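Local atomic coordinates of uncharacterized hypothetical protein (Parabacteroides merdae, PDB entry 4EI0), a protein that is of unknown function, belongs to the DUF4466 family and is built largely from antiparallel beta-sheets. Residues B[21-26]-B[37-42]; B[126-131]-B[140-145]; B[72-77]-B[106-111]. All coordinates share one frame; numbering follows the deposited sequence.

Contact 1: residues B[21-26]-B[37-42]; sequences IKRSLP and EFAYAM
Arg23, just past the end of strand 17-22, and Glu37 of strand 35-43 meet obliquely, the guanidinium and carboxylate planes turned 51° apart. Glu37 OE2 lies at the guanidinium edge, close to its plane, and takes a very short, nearly straight hydrogen bond from Arg23 NE at 2.5 Å; the second bond to OE2, from Arg23 NH2, is weak, so the salt bridge is lopsided. Glu37 has CG anti to its backbone N (chi1 -175°) and runs extended to the carboxylate, whereas Arg23 bends at chi3 and lays CD against Ala39 CB at 3.5 Å. Ile21 CG1 also touches Ala39 CB, at 4.0 Å. On the opposite face of the sheet Lys22 crosses Phe38 obliquely, with Lys22 CB 3.9 Å from Phe38 CE2, before its chain turns away and NZ bonds to Ser24 O. The backbones are antiparallel: Ile21 and Ala39 exchange two N-H...O bonds, and Arg23 N gives another to Glu37 O at 2.7 Å. Where strand 17-22 has ended, Ser24 OG replaces a backbone carbonyl and accepts a straight bond from Glu37 N at 2.9 Å. Strand 17-22 is the outermost strand of its sheet within this chain; strand 107-115 flanks strand 35-43 on the other side, with Arg111 touching Arg23 and Glu37, while Phe38 packs on Phe127 and Phe129 of the facing hairpin.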
# COMPACT_ATOMS: atom_id res chain seq x y z
N ILE B 21 12.99 9.92 4.65
CA ILE B 21 12.66 11.35 4.51
C ILE B 21 12.20 11.92 5.85
O ILE B 21 11.43 11.31 6.55
CB ILE B 21 11.65 11.64 3.35
CG1 ILE B 21 10.21 11.23 3.69
CG2 ILE B 21 12.11 10.96 2.06
CD1 ILE B 21 9.14 11.86 2.80
N LYS B 22 12.76 13.06 6.24
CA LYS B 22 12.30 13.76 7.42
C LYS B 22 10.92 14.31 7.08
O LYS B 22 10.78 14.95 6.05
CB LYS B 22 13.28 14.90 7.77
CG LYS B 22 12.92 15.68 9.04
CD LYS B 22 14.06 16.58 9.50
CE LYS B 22 13.56 17.69 10.44
NZ LYS B 22 13.00 18.87 9.72
N ARG B 23 9.91 14.00 7.86
CA ARG B 23 8.55 14.54 7.62
C ARG B 23 8.38 15.92 8.25
O ARG B 23 7.81 16.82 7.66
CB ARG B 23 7.46 13.57 8.06
CG ARG B 23 7.24 12.48 7.00
CD ARG B 23 6.53 11.24 7.53
NE ARG B 23 5.24 11.51 8.17
CZ ARG B 23 4.09 11.71 7.53
NH1 ARG B 23 4.02 11.71 6.20
NH2 ARG B 23 2.98 11.93 8.23
N SER B 24 8.94 16.11 9.42
CA SER B 24 8.96 17.44 10.03
C SER B 24 9.51 18.50 9.05
O SER B 24 10.52 18.28 8.34
CB SER B 24 9.79 17.40 11.33
OG SER B 24 9.41 16.28 12.16
N LEU B 25 8.92 19.68 9.05
CA LEU B 25 9.29 20.73 8.08
C LEU B 25 10.66 21.40 8.39
O LEU B 25 10.98 21.65 9.56
CB LEU B 25 8.22 21.81 8.04
CG LEU B 25 6.78 21.34 7.93
CD1 LEU B 25 5.83 22.52 8.16
CD2 LEU B 25 6.58 20.66 6.57
N PRO B 26 11.48 21.65 7.35
CA PRO B 26 12.82 22.27 7.53
C PRO B 26 12.81 23.66 8.19
O PRO B 26 13.77 24.04 8.85
CB PRO B 26 13.35 22.40 6.10
CG PRO B 26 12.64 21.36 5.33
CD PRO B 26 11.28 21.17 5.97
N GLU B 37 9.94 13.66 13.23
CA GLU B 37 9.29 12.53 12.58
C GLU B 37 9.93 12.21 11.25
O GLU B 37 10.18 13.12 10.44
CB GLU B 37 7.85 12.87 12.32
CG GLU B 37 7.06 11.70 11.75
CD GLU B 37 5.63 12.08 11.42
OE1 GLU B 37 5.12 13.08 11.96
OE2 GLU B 37 5.03 11.36 10.61
N PHE B 38 10.17 10.92 11.02
CA PHE B 38 10.84 10.43 9.82
C PHE B 38 9.96 9.32 9.18
O PHE B 38 9.24 8.62 9.89
CB PHE B 38 12.23 9.86 10.16
CG PHE B 38 13.22 10.87 10.65
CD1 PHE B 38 13.26 11.23 11.98
CD2 PHE B 38 14.09 11.47 9.79
CE1 PHE B 38 14.18 12.16 12.43
CE2 PHE B 38 15.00 12.42 10.22
CZ PHE B 38 15.05 12.76 11.55
N ALA B 39 10.02 9.18 7.85
CA ALA B 39 9.35 8.09 7.13
C ALA B 39 10.45 7.27 6.48
O ALA B 39 11.14 7.76 5.59
CB ALA B 39 8.38 8.64 6.09
N TYR B 40 10.65 6.04 6.98
CA TYR B 40 11.75 5.17 6.56
C TYR B 40 11.15 4.08 5.65
O TYR B 40 10.39 3.25 6.13
CB TYR B 40 12.40 4.50 7.74
CG TYR B 40 13.61 3.61 7.44
CD1 TYR B 40 14.58 3.99 6.52
CD2 TYR B 40 13.79 2.40 8.11
CE1 TYR B 40 15.68 3.18 6.25
CE2 TYR B 40 14.91 1.59 7.86
CZ TYR B 40 15.86 1.99 6.94
OH TYR B 40 16.97 1.19 6.70
N ALA B 41 11.52 4.13 4.36
CA ALA B 41 11.05 3.20 3.33
C ALA B 41 12.07 2.13 3.07
O ALA B 41 13.26 2.43 2.91
CB ALA B 41 10.79 3.96 2.03
N MSE B 42 11.60 0.89 2.95
CA MSE B 42 12.44 -0.28 2.69
C MSE B 42 11.80 -1.13 1.60
O MSE B 42 10.59 -1.16 1.48
CB MSE B 42 12.56 -1.13 3.96
CG MSE B 42 13.06 -0.37 5.17
SE MSE B 42 12.47 -1.15 6.83
CE MSE B 42 10.68 -0.23 6.70

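Contact 2: residues B[126-131]-B[140-145]; sequences QFSFSV and EYKLGP
Phe127 with Leu143 and Phe129 with Tyr141 are the two hydrogen-bonded pairs of this antiparallel contact, each joined by two N-H...O bonds between backbone N and O of the paired residues; that from Phe129 N to Tyr141 O measures 2.8 Å. Between and beyond them, Ser128 with Lys142 and Ser130 with Glu140 form the non-hydrogen-bonded pairs, where CA-H groups turn inward: Lys142 CA lies 3.3 Å from Phe127 O and Glu140 CA 3.2 Å from Phe129 O. The strand axes keep 4.6 Å apart at closest approach and run 162° to each other.

Phe127, Phe129, Tyr141 and Leu143 share one face. With CG beside the backbone N (chi1 -64°), Phe129 brings its ring edge alongside a backbone carbonyl, CD1 lying 3.6 Å from Tyr141 O. The apolar contact is that of Phe129 CE1 with Leu143 CD1, at 4.3 Å, and Tyr40 also meets the Phe129 ring.

Polar side chains occupy the other face. Lys142 bends at chi4 and gives NZ to Glu140 OE2 in a salt bridge of 2.7 Å along its own strand; Ser128 OG, from across the pair, stands 3.1 Å from that Lys142 NZ. At the far end, Gln126 and Pro145 run side by side, and Gln126 CB sits against Leu143 O. At the phi and psi of Gly144 a side chain would jam against the preceding carbonyl O and crowd Gln126 CA, which calls for glycine; a cis peptide leads into Pro145.

Strands 124-133 and 138-147 make a beta hairpin at the edge of a five-stranded antiparallel sheet, with an aromatic face turned to a second sheet and a polar face turned from it, the alternation expected of a beta-sandwich.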
# COMPACT_ATOMS: atom_id res chain seq x y z
N GLN B 126 21.96 13.56 14.83
CA GLN B 126 21.94 12.84 13.54
C GLN B 126 21.47 11.42 13.75
O GLN B 126 21.41 10.91 14.89
CB GLN B 126 23.28 12.86 12.82
CG GLN B 126 24.40 12.24 13.59
CD GLN B 126 25.73 12.54 12.95
OE1 GLN B 126 26.10 13.70 12.77
NE2 GLN B 126 26.44 11.50 12.59
N PHE B 127 21.13 10.78 12.65
CA PHE B 127 20.44 9.51 12.68
C PHE B 127 20.98 8.52 11.64
O PHE B 127 21.22 8.88 10.49
CB PHE B 127 18.97 9.74 12.40
CG PHE B 127 18.29 10.62 13.40
CD1 PHE B 127 17.75 10.08 14.54
CD2 PHE B 127 18.24 11.98 13.21
CE1 PHE B 127 17.16 10.90 15.48
CE2 PHE B 127 17.61 12.81 14.14
CZ PHE B 127 17.05 12.26 15.26
N SER B 128 21.13 7.27 12.06
CA SER B 128 21.48 6.18 11.16
C SER B 128 20.40 5.11 11.17
O SER B 128 20.19 4.42 12.18
CB SER B 128 22.84 5.60 11.55
OG SER B 128 23.15 4.56 10.61
N PHE B 129 19.67 5.02 10.06
CA PHE B 129 18.57 4.04 9.90
C PHE B 129 19.13 2.82 9.19
O PHE B 129 20.00 2.95 8.31
CB PHE B 129 17.45 4.58 9.02
CG PHE B 129 16.71 5.78 9.58
CD1 PHE B 129 17.26 7.04 9.52
CD2 PHE B 129 15.50 5.61 10.24
CE1 PHE B 129 16.59 8.12 10.05
CE2 PHE B 129 14.84 6.70 10.77
CZ PHE B 129 15.38 7.96 10.67
N SER B 130 18.64 1.64 9.55
CA SER B 130 19.10 0.40 8.88
C SER B 130 18.02 -0.65 8.91
O SER B 130 17.04 -0.56 9.68
CB SER B 130 20.36 -0.13 9.52
OG SER B 130 20.17 -0.37 10.90
N VAL B 131 18.17 -1.62 8.01
CA VAL B 131 17.17 -2.64 7.72
C VAL B 131 17.86 -3.99 7.45
O VAL B 131 18.95 -4.01 6.89
CB VAL B 131 16.25 -2.24 6.52
CG1 VAL B 131 17.07 -1.91 5.27
CG2 VAL B 131 15.20 -3.31 6.23
N GLU B 140 21.34 0.67 4.74
CA GLU B 140 21.55 1.71 5.74
C GLU B 140 21.33 3.06 5.09
O GLU B 140 21.50 3.17 3.89
CB GLU B 140 22.98 1.62 6.33
CG GLU B 140 23.81 2.90 6.30
CD GLU B 140 25.13 2.75 7.03
OE1 GLU B 140 25.90 1.83 6.69
OE2 GLU B 140 25.38 3.55 7.96
N TYR B 141 20.89 4.04 5.88
CA TYR B 141 20.60 5.38 5.40
C TYR B 141 20.79 6.38 6.53
O TYR B 141 20.19 6.21 7.58
CB TYR B 141 19.16 5.48 4.89
CG TYR B 141 18.90 6.65 3.96
CD1 TYR B 141 18.68 7.93 4.45
CD2 TYR B 141 18.91 6.47 2.57
CE1 TYR B 141 18.47 8.99 3.58
CE2 TYR B 141 18.70 7.52 1.72
CZ TYR B 141 18.48 8.75 2.23
OH TYR B 141 18.29 9.73 1.36
N LYS B 142 21.60 7.42 6.31
CA LYS B 142 21.89 8.43 7.34
C LYS B 142 21.20 9.74 7.01
O LYS B 142 21.12 10.12 5.85
CB LYS B 142 23.41 8.70 7.43
CG LYS B 142 24.22 7.45 7.73
CD LYS B 142 25.71 7.71 7.81
CE LYS B 142 26.45 6.48 8.31
NZ LYS B 142 25.68 5.82 9.40
N LEU B 143 20.70 10.42 8.05
CA LEU B 143 20.12 11.73 7.94
C LEU B 143 20.66 12.65 9.06
O LEU B 143 21.01 12.19 10.16
CB LEU B 143 18.59 11.65 8.04
CG LEU B 143 17.84 11.27 6.78
CD1 LEU B 143 16.36 11.25 7.11
CD2 LEU B 143 18.19 12.27 5.68
N GLY B 144 20.72 13.95 8.76
CA GLY B 144 21.22 14.96 9.65
C GLY B 144 22.66 15.33 9.38
O GLY B 144 23.28 14.81 8.47
N PRO B 145 23.24 16.21 10.23
CA PRO B 145 22.68 16.59 11.51
C PRO B 145 21.60 17.62 11.42
O PRO B 145 21.48 18.30 10.43
CB PRO B 145 23.88 17.15 12.28
CG PRO B 145 24.80 17.63 11.23
CD PRO B 145 24.62 16.70 10.07

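Contact 3: residues B[72-77]-B[106-111]; sequences SYYTNS and CAATLR
Tyr73 offers one ring face to the guanidinium of Arg111, which lies flat on it with the planes only 5° apart: a cation-pi stack, with Arg111 CZ 3.7 Å from the ring centroid. The arginine gets there by staying extended from CG to NE, so that it crosses the tyrosine at about a right angle and sets NH1 over the ring centre. Both ends are held further out, Arg111 NH2 in a salt bridge to Asp81 and Tyr73 OH in a hydrogen bond to Asp69. With an alanine at Tyr73, the guanidinium would probably lose the flat surface it stacks on and be freer to turn, and Asp69 would be left without the tyrosine hydroxyl. Ser72 turns OG anti to its backbone N (chi1 168°), where it accepts a bond from Thr109 N at 3.1 Å and also sits over one face of the Tyr74 ring, toward its rim. The Tyr74 hydroxyl donates to Ala107 O at 2.5 Å, in the carbonyl plane, and that oxygen lies at the ring edge. One backbone bond, Tyr73 N to Thr109 O at 3.0 Å, completes the polar contacts. The axes of 72-75 and 107-111 stand 118° apart, so the two segments diverge, with side-chain groups bridging the splay. Strands 67-75 and 107-115 are neighbours in an antiparallel sheet, splayed at this end, which reaches the dimer interface, where Tyr74 stacks on Tyr74 of the second subunit.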
# COMPACT_ATOMS: atom_id res chain seq x y z
N SER B 72 3.00 -0.20 8.74
CA SER B 72 3.52 0.32 7.50
C SER B 72 2.40 1.11 6.88
O SER B 72 1.26 0.69 6.90
CB SER B 72 4.01 -0.78 6.56
OG SER B 72 4.24 -0.25 5.27
N TYR B 73 2.75 2.27 6.34
CA TYR B 73 1.81 3.19 5.70
C TYR B 73 1.96 3.03 4.21
O TYR B 73 2.91 3.51 3.67
CB TYR B 73 2.11 4.64 6.17
CG TYR B 73 1.65 4.80 7.62
CD1 TYR B 73 0.33 5.13 7.91
CD2 TYR B 73 2.50 4.52 8.67
CE1 TYR B 73 -0.11 5.20 9.22
CE2 TYR B 73 2.07 4.59 9.97
CZ TYR B 73 0.75 4.93 10.24
OH TYR B 73 0.30 4.93 11.53
N TYR B 74 1.01 2.33 3.58
CA TYR B 74 0.91 2.19 2.14
C TYR B 74 -0.04 3.33 1.66
O TYR B 74 -0.72 3.94 2.46
CB TYR B 74 0.39 0.76 1.76
CG TYR B 74 1.32 -0.35 2.25
CD1 TYR B 74 2.54 -0.58 1.62
CD2 TYR B 74 1.02 -1.08 3.37
CE1 TYR B 74 3.41 -1.54 2.07
CE2 TYR B 74 1.89 -2.05 3.83
CZ TYR B 74 3.07 -2.29 3.16
OH TYR B 74 3.98 -3.17 3.71
N THR B 75 0.03 3.69 0.40
CA THR B 75 -0.80 4.79 -0.11
C THR B 75 -1.80 4.22 -1.07
O THR B 75 -1.41 3.44 -1.91
CB THR B 75 0.05 5.81 -0.89
OG1 THR B 75 1.04 6.35 -0.02
CG2 THR B 75 -0.80 6.95 -1.41
N ASN B 76 -3.08 4.59 -0.97
CA ASN B 76 -4.05 4.15 -1.98
C ASN B 76 -3.90 5.01 -3.26
O ASN B 76 -2.96 5.82 -3.37
CB ASN B 76 -5.48 4.18 -1.41
CG ASN B 76 -5.93 5.58 -1.00
OD1 ASN B 76 -5.35 6.58 -1.40
ND2 ASN B 76 -6.96 5.64 -0.18
N SER B 77 -4.79 4.83 -4.24
CA SER B 77 -4.78 5.67 -5.45
C SER B 77 -5.01 7.15 -5.13
O SER B 77 -4.36 8.01 -5.72
CB SER B 77 -5.84 5.18 -6.43
OG SER B 77 -7.01 4.88 -5.71
N CYS B 106 7.45 -7.54 1.27
CA CYS B 106 8.67 -7.10 0.59
C CYS B 106 8.91 -5.60 0.60
O CYS B 106 9.91 -5.14 0.08
CB CYS B 106 8.65 -7.61 -0.84
SG CYS B 106 7.32 -6.98 -1.85
N ALA B 107 8.00 -4.82 1.16
CA ALA B 107 8.11 -3.35 1.07
C ALA B 107 7.30 -2.73 2.18
O ALA B 107 6.17 -3.16 2.46
CB ALA B 107 7.70 -2.80 -0.32
N ALA B 108 7.89 -1.74 2.85
CA ALA B 108 7.14 -1.07 3.93
C ALA B 108 7.72 0.32 4.14
O ALA B 108 8.85 0.60 3.80
CB ALA B 108 7.21 -1.84 5.22
N THR B 109 6.89 1.20 4.70
CA THR B 109 7.33 2.51 5.17
C THR B 109 6.89 2.72 6.58
O THR B 109 5.70 2.67 6.87
CB THR B 109 6.74 3.62 4.32
OG1 THR B 109 7.14 3.43 2.99
CG2 THR B 109 7.21 5.01 4.79
N LEU B 110 7.85 2.83 7.47
CA LEU B 110 7.59 2.93 8.89
C LEU B 110 7.93 4.32 9.31
O LEU B 110 8.89 4.90 8.79
CB LEU B 110 8.45 1.96 9.69
CG LEU B 110 8.24 0.45 9.50
CD1 LEU B 110 9.31 -0.25 10.31
CD2 LEU B 110 6.82 0.03 9.91
N ARG B 111 7.12 4.86 10.22
CA ARG B 111 7.35 6.18 10.82
C ARG B 111 8.07 6.06 12.13
O ARG B 111 7.68 5.28 13.00
CB ARG B 111 6.04 6.87 10.99
CG ARG B 111 5.46 7.22 9.63
CD ARG B 111 4.08 7.81 9.74
NE ARG B 111 3.59 8.02 8.40
CZ ARG B 111 2.33 8.27 8.10
NH1 ARG B 111 1.42 8.35 9.05
NH2 ARG B 111 2.00 8.41 6.84

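How the contacts relate
Contacts 1 and 3 lie in one antiparallel sheet, their centres 13 Å apart: strands 35-43 and 107-115 are neighbours, and Tyr40 N to Leu110 O at 2.8 Å and Met42 N to Ala108 O at 2.9 Å are probable hydrogen bonds joining them. Contact 2 belongs to a second sheet, facing the first, and packs on contact 1, 11 Å away between centres, with Phe38 CD2 3.5 Å from Leu143 CD1 and the selenium of selenomethionine Met42 (SE) 3.5 Å from Val131 CG2. Contacts 2 and 3 do not touch; their nearest atoms stay about 7 Å apart. Segment 37-42 is therefore the shared middle element, bonded within its sheet and packed on the facing one.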